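Local coordinates for synaptotagmin-1 (Arabidopsis thaliana, PDB 7AS6), which helps maintain plasma membrane integrity during freezing and osmotic stress, and is represented here by its first C2 domain, a probable calcium-dependent phospholipid-binding module, at residues D24-S38 with T71-Q83. Residues are numbered along the deposited sequence; the frame is centred on the assembly and turned at random.
Sequences DLMGGADPFVKIKLS and TQVLEFSVYDWEQ. With CD (cadmium ion), chain B.
Strands 31-37 and 73-80 run antiparallel in unbroken register from Pro31 opposite Asp80 to Leu37 opposite Leu74, their axes approaching to 4.6 Å, central in one sheet of the C2 beta sandwich. Val33 with Val78, Ile35 with Phe76 and Leu37 with Leu74 pair across the inward face, toward strands 8-18 and 57-66. Ile35 CG1 packs obliquely against the Phe76 ring, 3.4 Å from Phe76 CD1, and Leu37 CD1 meets Leu74 CD2. On the other face, Phe32 CG sits between its backbone N and carbonyl carbon (chi1 64°), which swings the ring across to Tyr79; Tyr79 CB lies over one face, 3.3 Å from Phe32 CZ. The rings are nearly parallel but slid apart. Lys34, extended beyond CG, runs over a face of Tyr79, placing NZ 4.5 Å from the ring centroid in a cation-pi contact, while the Tyr79 hydroxyl is hydrogen-bonded to Lys89. At the far end Ser38 OG accepts the N-H of Val73 almost straight (175°), and Gln72 NE2 donates to Ser38 O.

At the opposite end Trp81 N donates to Asp30 O, 2.7 Å away, and the segments close on a cadmium ion. Both carboxylate oxygens of Asp80 and Asp24 bind it, Asp24 OD1 from farthest off; Asp30 OD2, Glu82 OE2 and Trp81 O complete seven contacts. Asp80 OD1 also takes the N-H of Asp30 at 2.8 Å, tying one metal loop to the other. Four acidic side chains this close would probably repel one another without a cation, consistent with cadmium occupying the predicted calcium site, through which many C2 domains engage membranes.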
ATOM      1  N   ASP A  24     -12.265  14.219  -7.926  1.00 51.30           N
ATOM      2  CA  ASP A  24     -12.833  14.507  -9.233  1.00 55.31           C
ATOM      3  C   ASP A  24     -14.046  15.423  -9.108  1.00 55.85           C
ATOM      4  O   ASP A  24     -14.733  15.451  -8.080  1.00 52.91           O
ATOM      5  CB  ASP A  24     -13.254  13.215  -9.943  1.00 54.60           C
ATOM      6  CG  ASP A  24     -12.075  12.332 -10.319  1.00 54.54           C
ATOM      7  OD1 ASP A  24     -10.959  12.885 -10.471  1.00 56.46           O
ATOM      8  OD2 ASP A  24     -12.268  11.089 -10.466  1.00 41.39           O
ATOM      9  N   LEU A  25     -14.317  16.158 -10.193  1.00 56.39           N
ATOM     10  CA  LEU A  25     -15.478  17.044 -10.223  1.00 59.07           C
ATOM     11  C   LEU A  25     -16.780  16.257 -10.153  1.00 60.11           C
ATOM     12  O   LEU A  25     -17.806  16.782  -9.705  1.00 64.10           O
ATOM     13  CB  LEU A  25     -15.453  17.914 -11.480  1.00 52.57           C
ATOM     14  CG  LEU A  25     -14.289  18.902 -11.505  1.00 61.09           C
ATOM     15  CD1 LEU A  25     -14.159  19.535 -12.873  1.00 73.20           C
ATOM     16  CD2 LEU A  25     -14.466  19.966 -10.429  1.00 58.15           C
ATOM     17  N   MET A  26     -16.767  15.014 -10.609  1.00 54.21           N
ATOM     18  CA  MET A  26     -17.878  14.124 -10.323  1.00 58.60           C
ATOM     19  C   MET A  26     -17.341  12.711 -10.195  1.00 56.94           C
ATOM     20  O   MET A  26     -16.362  12.350 -10.852  1.00 56.35           O
ATOM     21  CB  MET A  26     -18.954  14.207 -11.400  1.00 61.92           C
ATOM     22  CG  MET A  26     -18.437  14.506 -12.783  1.00 69.26           C
ATOM     23  SD  MET A  26     -19.658  15.485 -13.696  1.00 82.33           S
ATOM     24  CE  MET A  26     -21.162  14.606 -13.248  1.00 75.32           C
ATOM     25  N   GLY A  27     -17.978  11.927  -9.336  1.00 56.67           N
ATOM     26  CA  GLY A  27     -17.590  10.554  -9.108  1.00 52.52           C
ATOM     27  C   GLY A  27     -16.677  10.335  -7.925  1.00 53.45           C
ATOM     28  O   GLY A  27     -16.362   9.178  -7.616  1.00 51.41           O
ATOM     29  N   GLY A  28     -16.247  11.395  -7.248  1.00 54.89           N
ATOM     30  CA  GLY A  28     -15.401  11.213  -6.083  1.00 51.78           C
ATOM     31  C   GLY A  28     -13.950  11.012  -6.448  1.00 51.96           C
ATOM     32  O   GLY A  28     -13.172  11.971  -6.462  1.00 45.64           O
ATOM     33  N   ALA A  29     -13.571   9.770  -6.744  1.00 47.92           N
ATOM     34  CA  ALA A  29     -12.195   9.471  -7.110  1.00 45.76           C
ATOM     35  C   ALA A  29     -12.157   8.118  -7.797  1.00 42.03           C
ATOM     36  O   ALA A  29     -13.131   7.364  -7.784  1.00 39.86           O
ATOM     37  CB  ALA A  29     -11.271   9.483  -5.894  1.00 42.43           C
ATOM     38  N   ASP A  30     -11.028   7.836  -8.430  1.00 38.74           N
ATOM     39  CA  ASP A  30     -10.789   6.555  -9.084  1.00 40.47           C
ATOM     40  C   ASP A  30      -9.489   6.021  -8.521  1.00 38.96           C
ATOM     41  O   ASP A  30      -8.430   6.169  -9.144  1.00 37.82           O
ATOM     42  CB  ASP A  30     -10.737   6.722 -10.604  1.00 43.01           C
ATOM     43  CG  ASP A  30     -11.948   7.466 -11.147  1.00 40.94           C
ATOM     44  OD1 ASP A  30     -13.068   6.931 -11.148  1.00 42.07           O
ATOM     45  OD2 ASP A  30     -11.808   8.608 -11.598  1.00 44.76           O
ATOM     46  N   PRO A  31      -9.520   5.414  -7.333  1.00 37.22           N
ATOM     47  CA  PRO A  31      -8.272   5.118  -6.635  1.00 38.73           C
ATOM     48  C   PRO A  31      -7.602   3.831  -7.076  1.00 37.31           C
ATOM     49  O   PRO A  31      -8.245   2.823  -7.395  1.00 39.73           O
ATOM     50  CB  PRO A  31      -8.701   5.023  -5.165  1.00 40.54           C
ATOM     51  CG  PRO A  31     -10.146   4.676  -5.205  1.00 41.10           C
ATOM     52  CD  PRO A  31     -10.673   5.397  -6.407  1.00 35.92           C
ATOM     53  N   PHE A  32      -6.273   3.899  -7.079  1.00 36.24           N
ATOM     54  CA  PHE A  32      -5.398   2.740  -7.075  1.00 39.00           C
ATOM     55  C   PHE A  32      -4.267   2.991  -6.074  1.00 42.09           C
ATOM     56  O   PHE A  32      -4.044   4.124  -5.639  1.00 41.50           O
ATOM     57  CB  PHE A  32      -4.863   2.465  -8.482  1.00 32.92           C
ATOM     58  CG  PHE A  32      -3.986   3.551  -9.037  1.00 40.09           C
ATOM     59  CD1 PHE A  32      -4.539   4.680  -9.642  1.00 41.75           C
ATOM     60  CD2 PHE A  32      -2.605   3.422  -8.998  1.00 39.05           C
ATOM     61  CE1 PHE A  32      -3.723   5.661 -10.177  1.00 41.89           C
ATOM     62  CE2 PHE A  32      -1.789   4.396  -9.520  1.00 44.95           C
ATOM     63  CZ  PHE A  32      -2.344   5.513 -10.125  1.00 42.94           C
ATOM     64  N   VAL A  33      -3.553   1.928  -5.684  1.00 37.98           N
ATOM     65  CA  VAL A  33      -2.477   2.037  -4.696  1.00 40.72           C
ATOM     66  C   VAL A  33      -1.149   1.630  -5.329  1.00 39.29           C
ATOM     67  O   VAL A  33      -1.072   0.604  -6.012  1.00 41.74           O
ATOM     68  CB  VAL A  33      -2.774   1.170  -3.450  1.00 40.95           C
ATOM     69  CG1 VAL A  33      -1.725   1.385  -2.365  1.00 38.90           C
ATOM     70  CG2 VAL A  33      -4.166   1.481  -2.911  1.00 40.61           C
ATOM     71  N   LYS A  34      -0.098   2.427  -5.101  1.00 42.82           N
ATOM     72  CA  LYS A  34       1.271   2.005  -5.403  1.00 43.98           C
ATOM     73  C   LYS A  34       1.953   1.528  -4.121  1.00 43.92           C
ATOM     74  O   LYS A  34       1.804   2.137  -3.055  1.00 46.19           O
ATOM     75  CB  LYS A  34       2.095   3.134  -6.054  1.00 43.92           C
ATOM     76  CG  LYS A  34       1.636   3.502  -7.471  1.00 49.50           C
ATOM     77  CD  LYS A  34       2.598   4.497  -8.152  1.00 57.39           C
ATOM     78  CE  LYS A  34       2.070   4.958  -9.525  1.00 58.78           C
ATOM     79  NZ  LYS A  34       2.887   6.048 -10.162  1.00 64.77           N
ATOM     80  N   ILE A  35       2.681   0.419  -4.212  1.00 44.76           N
ATOM     81  CA  ILE A  35       3.379  -0.148  -3.053  1.00 47.36           C
ATOM     82  C   ILE A  35       4.842  -0.284  -3.423  1.00 45.30           C
ATOM     83  O   ILE A  35       5.174  -0.874  -4.460  1.00 48.78           O
ATOM     84  CB  ILE A  35       2.813  -1.507  -2.612  1.00 44.33           C
ATOM     85  CG1 ILE A  35       1.327  -1.428  -2.275  1.00 46.60           C
ATOM     86  CG2 ILE A  35       3.598  -2.040  -1.408  1.00 45.93           C
ATOM     87  CD1 ILE A  35       0.422  -1.790  -3.445  1.00 48.61           C
ATOM     88  N   LYS A  36       5.709   0.280  -2.597  1.00 46.51           N
ATOM     89  CA  LYS A  36       7.147   0.194  -2.793  1.00 53.87           C
ATOM     90  C   LYS A  36       7.781  -0.332  -1.514  1.00 54.09           C
ATOM     91  O   LYS A  36       7.298  -0.060  -0.413  1.00 54.99           O
ATOM     92  CB  LYS A  36       7.730   1.567  -3.159  1.00 55.34           C
ATOM     93  CG  LYS A  36       9.191   1.557  -3.576  1.00 64.71           C
ATOM     94  CD  LYS A  36       9.416   0.711  -4.829  1.00 71.93           C
ATOM     95  CE  LYS A  36      10.661  -0.184  -4.678  1.00 81.13           C
ATOM     96  NZ  LYS A  36      10.362  -1.554  -4.113  1.00 78.33           N
ATOM     97  N   LEU A  37       8.861  -1.086  -1.652  1.00 60.26           N
ATOM     98  CA  LEU A  37       9.629  -1.544  -0.503  1.00 63.99           C
ATOM     99  C   LEU A  37      10.978  -0.837  -0.505  1.00 66.68           C
ATOM    100  O   LEU A  37      11.689  -0.857  -1.515  1.00 71.42           O
ATOM    101  CB  LEU A  37       9.809  -3.060  -0.526  1.00 62.19           C
ATOM    102  CG  LEU A  37      10.575  -3.646   0.663  1.00 62.44           C
ATOM    103  CD1 LEU A  37       9.795  -3.505   1.963  1.00 55.00           C
ATOM    104  CD2 LEU A  37      10.912  -5.089   0.381  1.00 65.19           C
ATOM    105  N   SER A  38      11.317  -0.209   0.618  1.00 64.57           N
ATOM    106  CA  SER A  38      12.545   0.567   0.692  1.00 73.29           C
ATOM    107  C   SER A  38      13.756  -0.332   0.495  1.00 80.49           C
ATOM    108  O   SER A  38      13.709  -1.544   0.726  1.00 78.45           O
ATOM    109  CB  SER A  38      12.656   1.285   2.037  1.00 73.26           C
ATOM    110  OG  SER A  38      12.715   0.359   3.111  1.00 73.11           O
ATOM    111  N   THR A  71      15.266  -3.138   8.937  1.00 87.61           N
ATOM    112  CA  THR A  71      15.473  -1.820   8.343  1.00 87.08           C
ATOM    113  C   THR A  71      14.388  -1.418   7.354  1.00 84.93           C
ATOM    114  O   THR A  71      14.076  -0.223   7.238  1.00 84.74           O
ATOM    115  CB  THR A  71      16.822  -1.774   7.619  1.00 89.15           C
ATOM    116  OG1 THR A  71      17.855  -2.194   8.514  1.00 95.11           O
ATOM    117  CG2 THR A  71      17.133  -0.355   7.123  1.00 93.85           C
ATOM    118  N   GLN A  72      13.815  -2.383   6.636  1.00 79.71           N
ATOM    119  CA  GLN A  72      13.026  -2.090   5.445  1.00 73.31           C
ATOM    120  C   GLN A  72      11.599  -1.699   5.794  1.00 68.13           C
ATOM    121  O   GLN A  72      10.990  -2.256   6.712  1.00 62.84           O
ATOM    122  CB  GLN A  72      13.016  -3.295   4.514  1.00 67.28           C
ATOM    123  CG  GLN A  72      14.231  -3.376   3.636  1.00 72.63           C
ATOM    124  CD  GLN A  72      14.201  -4.589   2.746  1.00 73.12           C
ATOM    125  OE1 GLN A  72      14.031  -5.709   3.221  1.00 73.22           O
ATOM    126  NE2 GLN A  72      14.349  -4.376   1.442  1.00 74.54           N
ATOM    127  N   VAL A  73      11.065  -0.728   5.053  1.00 62.21           N
ATOM    128  CA  VAL A  73       9.709  -0.244   5.263  1.00 60.86           C
ATOM    129  C   VAL A  73       8.980  -0.241   3.927  1.00 59.15           C
ATOM    130  O   VAL A  73       9.580  -0.031   2.867  1.00 58.97           O
ATOM    131  CB  VAL A  73       9.681   1.162   5.912  1.00 61.34           C
ATOM    132  CG1 VAL A  73      10.673   1.242   7.068  1.00 64.42           C
ATOM    133  CG2 VAL A  73      10.003   2.212   4.913  1.00 57.05           C
ATOM    134  N   LEU A  74       7.681  -0.519   3.979  1.00 56.52           N
ATOM    135  CA  LEU A  74       6.817  -0.401   2.816  1.00 52.55           C
ATOM    136  C   LEU A  74       6.260   1.009   2.755  1.00 54.52           C
ATOM    137  O   LEU A  74       5.974   1.619   3.785  1.00 58.60           O
ATOM    138  CB  LEU A  74       5.669  -1.405   2.887  1.00 50.28           C
ATOM    139  CG  LEU A  74       6.086  -2.862   2.701  1.00 54.43           C
ATOM    140  CD1 LEU A  74       5.027  -3.762   3.285  1.00 50.62           C
ATOM    141  CD2 LEU A  74       6.291  -3.166   1.220  1.00 51.88           C
ATOM    142  N   GLU A  75       6.102   1.528   1.548  1.00 52.78           N
ATOM    143  CA  GLU A  75       5.423   2.797   1.340  1.00 51.52           C
ATOM    144  C   GLU A  75       4.202   2.547   0.472  1.00 48.74           C
ATOM    145  O   GLU A  75       4.324   1.995  -0.624  1.00 48.37           O
ATOM    146  CB  GLU A  75       6.354   3.802   0.686  1.00 56.81           C
ATOM    147  CG  GLU A  75       5.861   5.219   0.755  1.00 61.30           C
ATOM    148  CD  GLU A  75       6.607   6.117  -0.214  1.00 71.30           C
ATOM    149  OE1 GLU A  75       6.455   5.906  -1.439  1.00 69.49           O
ATOM    150  OE2 GLU A  75       7.352   7.014   0.246  1.00 79.63           O
ATOM    151  N   PHE A  76       3.028   2.906   0.981  1.00 47.84           N
ATOM    152  CA  PHE A  76       1.787   2.836   0.227  1.00 47.67           C
ATOM    153  C   PHE A  76       1.373   4.239  -0.194  1.00 49.73           C
ATOM    154  O   PHE A  76       1.391   5.174   0.613  1.00 50.99           O
ATOM    155  CB  PHE A  76       0.673   2.209   1.049  1.00 46.57           C
ATOM    156  CG  PHE A  76       1.008   0.845   1.583  1.00 46.76           C
ATOM    157  CD1 PHE A  76       0.602  -0.300   0.902  1.00 47.10           C
ATOM    158  CD2 PHE A  76       1.736   0.706   2.750  1.00 50.08           C
ATOM    159  CE1 PHE A  76       0.920  -1.577   1.389  1.00 48.77           C
ATOM    160  CE2 PHE A  76       2.065  -0.565   3.248  1.00 50.72           C
ATOM    161  CZ  PHE A  76       1.645  -1.706   2.562  1.00 47.75           C
ATOM    162  N   SER A  77       0.984   4.389  -1.451  1.00 45.57           N
ATOM    163  CA  SER A  77       0.555   5.688  -1.951  1.00 47.82           C
ATOM    164  C   SER A  77      -0.737   5.506  -2.717  1.00 45.93           C
ATOM    165  O   SER A  77      -0.805   4.697  -3.648  1.00 45.22           O
ATOM    166  CB  SER A  77       1.628   6.311  -2.825  1.00 49.02           C
ATOM    167  OG  SER A  77       2.803   6.493  -2.061  1.00 58.07           O
ATOM    168  N   VAL A  78      -1.759   6.225  -2.313  1.00 44.24           N
ATOM    169  CA  VAL A  78      -3.033   6.168  -3.001  1.00 45.73           C
ATOM    170  C   VAL A  78      -3.078   7.299  -4.023  1.00 47.02           C
ATOM    171  O   VAL A  78      -2.842   8.466  -3.687  1.00 47.57           O
ATOM    172  CB  VAL A  78      -4.196   6.260  -2.004  1.00 43.61           C
ATOM    173  CG1 VAL A  78      -5.511   6.118  -2.743  1.00 43.40           C
ATOM    174  CG2 VAL A  78      -4.051   5.167  -0.922  1.00 45.11           C
ATOM    175  N   TYR A  79      -3.319   6.942  -5.282  1.00 42.16           N
ATOM    176  CA  TYR A  79      -3.410   7.876  -6.394  1.00 43.89           C
ATOM    177  C   TYR A  79      -4.816   7.845  -6.956  1.00 41.86           C
ATOM    178  O   TYR A  79      -5.533   6.855  -6.830  1.00 40.52           O
ATOM    179  CB  TYR A  79      -2.452   7.512  -7.533  1.00 41.86           C
ATOM    180  CG  TYR A  79      -1.005   7.774  -7.256  1.00 49.07           C
ATOM    181  CD1 TYR A  79      -0.393   8.910  -7.744  1.00 50.43           C
ATOM    182  CD2 TYR A  79      -0.244   6.889  -6.511  1.00 48.79           C
ATOM    183  CE1 TYR A  79       0.935   9.164  -7.503  1.00 54.08           C
ATOM    184  CE2 TYR A  79       1.098   7.140  -6.262  1.00 54.15           C
ATOM    185  CZ  TYR A  79       1.677   8.281  -6.770  1.00 57.05           C
ATOM    186  OH  TYR A  79       3.008   8.558  -6.538  1.00 64.85           O
ATOM    187  N   ASP A  80      -5.192   8.934  -7.606  1.00 43.34           N
ATOM    188  CA  ASP A  80      -6.398   8.990  -8.412  1.00 42.02           C
ATOM    189  C   ASP A  80      -6.051   8.760  -9.872  1.00 42.59           C
ATOM    190  O   ASP A  80      -5.185   9.447 -10.430  1.00 44.39           O
ATOM    191  CB  ASP A  80      -7.083  10.347  -8.299  1.00 49.85           C
ATOM    192  CG  ASP A  80      -8.207  10.497  -9.297  1.00 47.60           C
ATOM    193  OD1 ASP A  80      -9.281   9.944  -9.004  1.00 45.87           O
ATOM    194  OD2 ASP A  80      -8.029  11.125 -10.381  1.00 42.53           O
ATOM    195  N   TRP A  81      -6.763   7.857 -10.510  1.00 38.27           N
ATOM    196  CA  TRP A  81      -6.576   7.669 -11.944  1.00 42.77           C
ATOM    197  C   TRP A  81      -7.369   8.687 -12.756  1.00 41.95           C
ATOM    198  O   TRP A  81      -8.496   9.036 -12.418  1.00 39.96           O
ATOM    199  CB  TRP A  81      -7.005   6.258 -12.321  1.00 33.68           C
ATOM    200  CG  TRP A  81      -7.099   5.958 -13.793  1.00 37.16           C
ATOM    201  CD1 TRP A  81      -6.108   5.469 -14.588  1.00 34.62           C
ATOM    202  CD2 TRP A  81      -8.274   6.021 -14.610  1.00 33.51           C
ATOM    203  NE1 TRP A  81      -6.584   5.247 -15.856  1.00 34.92           N
ATOM    204  CE2 TRP A  81      -7.917   5.563 -15.891  1.00 37.40           C
ATOM    205  CE3 TRP A  81      -9.595   6.408 -14.379  1.00 36.88           C
ATOM    206  CZ2 TRP A  81      -8.828   5.495 -16.941  1.00 38.63           C
ATOM    207  CZ3 TRP A  81     -10.502   6.346 -15.426  1.00 38.74           C
ATOM    208  CH2 TRP A  81     -10.113   5.898 -16.693  1.00 40.35           C
ATOM    209  N   GLU A  82      -6.774   9.165 -13.844  1.00 43.79           N
ATOM    210  CA  GLU A  82      -7.505   9.838 -14.902  1.00 45.33           C
ATOM    211  C   GLU A  82      -6.954   9.310 -16.208  1.00 46.08           C
ATOM    212  O   GLU A  82      -5.781   8.949 -16.283  1.00 50.99           O
ATOM    213  CB  GLU A  82      -7.345  11.371 -14.860  1.00 46.64           C
ATOM    214  CG  GLU A  82      -8.167  12.045 -13.790  1.00 49.74           C
ATOM    215  CD  GLU A  82      -9.642  11.925 -14.066  1.00 53.72           C
ATOM    216  OE1 GLU A  82     -10.031  11.926 -15.248  1.00 58.67           O
ATOM    217  OE2 GLU A  82     -10.425  11.842 -13.108  1.00 46.57           O
ATOM    218  N   GLN A  83      -7.781   9.277 -17.249  1.00 48.55           N
ATOM    219  CA  GLN A  83      -7.233   8.823 -18.524  1.00 50.55           C
ATOM    220  C   GLN A  83      -6.206   9.810 -19.069  1.00 56.83           C
ATOM    221  O   GLN A  83      -5.141   9.401 -19.553  1.00 53.37           O
ATOM    222  CB  GLN A  83      -8.337   8.574 -19.545  1.00 46.84           C
ATOM    223  CG  GLN A  83      -7.819   8.000 -20.890  1.00 49.08           C
ATOM    224  CD  GLN A  83      -7.147   6.614 -20.792  1.00 45.66           C
ATOM    225  OE1 GLN A  83      -6.749   6.168 -19.727  1.00 48.12           O
ATOM    226  NE2 GLN A  83      -7.020   5.938 -21.936  1.00 48.08           N
TER
HETATM  227 CD    CD B 401     -10.167  10.382 -11.288  1.00 42.86          CD